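Local coordinates for carbohydrate kinase (Agrobacterium tumefaciens, PDB 2NWH), which probably transfers a phosphate group from ATP to a sugar or a related small molecule, as other members of the pfkB (ribokinase) family do, at residues Arg17-Thr22 with Ala97-Asp102. Residues are numbered along the deposited sequence; the frame is centred on the assembly and turned at random.
Sequences RGMIET and AILERD. With CA (calcium ion), chain C.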
loop_
_atom_site.group_PDB
_atom_site.type_symbol
_atom_site.label_atom_id
_atom_site.label_comp_id
_atom_site.label_asym_id
_atom_site.label_seq_id
_atom_site.Cartn_x
_atom_site.Cartn_y
_atom_site.Cartn_z
ATOM N N ARG A 17 5.137 -18.676 -4.116
ATOM C CA ARG A 17 5.249 -18.754 -5.555
ATOM C C ARG A 17 5.973 -20.057 -5.905
ATOM O O ARG A 17 7.105 -20.286 -5.478
ATOM C CB ARG A 17 6.009 -17.521 -6.034
ATOM C CG ARG A 17 6.052 -17.252 -7.544
ATOM C CD ARG A 17 6.619 -15.816 -7.737
ATOM N NE ARG A 17 6.600 -15.357 -9.129
ATOM C CZ ARG A 17 6.863 -14.109 -9.516
ATOM N NH1 ARG A 17 7.189 -13.175 -8.623
ATOM N NH2 ARG A 17 6.823 -13.799 -10.810
ATOM N N GLY A 18 5.285 -20.922 -6.650
ATOM C CA GLY A 18 5.836 -22.192 -7.085
ATOM C C GLY A 18 6.133 -22.124 -8.578
ATOM O O GLY A 18 5.268 -21.732 -9.373
ATOM N N MET A 19 7.360 -22.449 -8.968
ATOM C CA MET A 19 7.717 -22.377 -10.353
ATOM C C MET A 19 8.050 -23.762 -10.849
ATOM O O MET A 19 8.794 -24.490 -10.214
ATOM C CB MET A 19 8.934 -21.453 -10.565
ATOM C CG MET A 19 9.426 -21.409 -12.033
ATOM S SD MET A 19 10.629 -20.033 -12.342
ATOM C CE MET A 19 9.401 -18.750 -12.562
ATOM N N ILE A 20 7.471 -24.108 -11.984
ATOM C CA ILE A 20 7.749 -25.339 -12.693
ATOM C C ILE A 20 9.187 -25.327 -13.246
ATOM O O ILE A 20 9.665 -24.324 -13.817
ATOM C CB ILE A 20 6.730 -25.555 -13.811
ATOM C CG1 ILE A 20 5.290 -25.676 -13.207
ATOM C CG2 ILE A 20 7.138 -26.778 -14.665
ATOM C CD1 ILE A 20 4.131 -25.513 -14.280
ATOM N N GLU A 21 9.862 -26.466 -13.075
ATOM C CA GLU A 21 11.286 -26.581 -13.402
ATOM C C GLU A 21 11.569 -27.028 -14.823
ATOM O O GLU A 21 12.688 -26.886 -15.286
ATOM C CB GLU A 21 11.973 -27.514 -12.419
ATOM C CG GLU A 21 11.998 -26.996 -11.032
ATOM C CD GLU A 21 12.347 -28.106 -10.003
ATOM O OE1 GLU A 21 12.565 -29.278 -10.389
ATOM O OE2 GLU A 21 12.397 -27.774 -8.796
ATOM N N THR A 22 10.568 -27.573 -15.500
ATOM C CA THR A 22 10.727 -28.200 -16.807
ATOM C C THR A 22 9.641 -27.602 -17.700
ATOM O O THR A 22 9.008 -26.620 -17.330
ATOM C CB THR A 22 10.529 -29.749 -16.736
ATOM O OG1 THR A 22 9.280 -30.040 -16.099
ATOM C CG2 THR A 22 11.619 -30.376 -15.904
ATOM N N ALA A 97 0.716 -18.807 -5.982
ATOM C CA ALA A 97 0.719 -18.825 -7.441
ATOM C C ALA A 97 1.553 -20.000 -7.935
ATOM O O ALA A 97 2.618 -20.345 -7.351
ATOM C CB ALA A 97 1.309 -17.510 -7.990
ATOM N N ILE A 98 1.118 -20.587 -9.029
ATOM C CA ILE A 98 1.976 -21.547 -9.705
ATOM C C ILE A 98 2.314 -20.959 -11.090
ATOM O O ILE A 98 1.412 -20.589 -11.846
ATOM C CB ILE A 98 1.292 -22.911 -9.766
ATOM C CG1 ILE A 98 1.090 -23.494 -8.333
ATOM C CG2 ILE A 98 2.024 -23.835 -10.767
ATOM C CD1 ILE A 98 0.378 -24.839 -8.337
ATOM N N LEU A 99 3.603 -20.868 -11.392
ATOM C CA LEU A 99 4.128 -20.273 -12.641
ATOM C C LEU A 99 4.859 -21.315 -13.476
ATOM O O LEU A 99 5.462 -22.276 -12.942
ATOM C CB LEU A 99 5.136 -19.164 -12.328
ATOM C CG LEU A 99 4.754 -17.770 -11.816
ATOM C CD1 LEU A 99 4.009 -17.858 -10.536
ATOM C CD2 LEU A 99 6.087 -17.009 -11.634
ATOM N N GLU A 100 4.800 -21.122 -14.785
ATOM C CA GLU A 100 5.603 -21.894 -15.737
ATOM C C GLU A 100 7.065 -21.512 -15.550
ATOM O O GLU A 100 7.365 -20.504 -14.908
ATOM C CB GLU A 100 5.133 -21.562 -17.160
ATOM C CG GLU A 100 3.680 -22.044 -17.390
ATOM C CD GLU A 100 3.320 -22.084 -18.857
ATOM O OE1 GLU A 100 2.700 -21.096 -19.302
ATOM O OE2 GLU A 100 3.650 -23.087 -19.548
ATOM N N ARG A 101 7.976 -22.297 -16.117
ATOM C CA ARG A 101 9.416 -22.014 -16.019
ATOM C C ARG A 101 9.792 -20.645 -16.621
ATOM O O ARG A 101 10.810 -20.030 -16.233
ATOM C CB ARG A 101 10.195 -23.112 -16.768
ATOM C CG ARG A 101 11.628 -23.211 -16.346
ATOM C CD ARG A 101 12.382 -24.131 -17.287
ATOM N NE ARG A 101 13.768 -24.288 -16.882
ATOM C CZ ARG A 101 14.682 -24.975 -17.566
ATOM N NH1 ARG A 101 14.346 -25.604 -18.682
ATOM N NH2 ARG A 101 15.927 -25.070 -17.090
ATOM N N ASP A 102 9.002 -20.202 -17.594
ATOM C CA ASP A 102 9.217 -18.921 -18.272
ATOM C C ASP A 102 8.610 -17.732 -17.555
ATOM O O ASP A 102 8.547 -16.629 -18.117
ATOM C CB ASP A 102 8.702 -19.013 -19.733
ATOM C CG ASP A 102 7.179 -19.037 -19.830
ATOM O OD1 ASP A 102 6.482 -18.985 -18.791
ATOM O OD2 ASP A 102 6.658 -19.136 -20.962
HETATM CA CA CA C . 13.225 -29.791 -7.835
HETATM O O HOH W 1 7.327 -24.526 -17.735
HETATM O O HOH W 2 10.990 -30.428 -7.099
HETATM O O HOH W 3 14.326 -27.684 -7.051
#
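Ala97 opens a parallel strand pairing: its O receives the N-H of Gly18 at 2.8 Å, while its small methyl lies on the same face as Arg17 and packs against strand 105-111. Ile98 faces the other side of the sheet, where Gly18 puts no side chain beside it; its CG2 instead meets Ile20 CD1 at 4.4 Å, a loose apolar touch. Leu99 buries more surface than any other residue of the pair. Its N binds Gly18 O and its O binds Ile20 N at 2.9 Å, both almost straight. On the Arg17 face its branched end is touched by two long side chains: the extended stem of Arg17 offers CH2 groups, CG lying 3.7 Å from Leu99 CD1, while its polar end runs on, and a bend at chi3 (-82°) lets Met19 CE reach Leu99 CD2 at 3.9 Å. The pairing ends here. Glu100 O touches Met19 CE, while its carboxylate turns away to Thr24 and Asn104. At Arg101 a water links N to Thr22 O, and the long side chain reaches past the strand end, one guanidinium face over Glu21 O. The carboxylate of Glu21 grips a calcium ion with both oxygens. Three nearly straight backbone bonds thus set the register of the central strands of the small four-stranded sheet, probably the lid of this ribokinase-like fold; beyond Leu99, water and side-chain contacts replace direct backbone bonds.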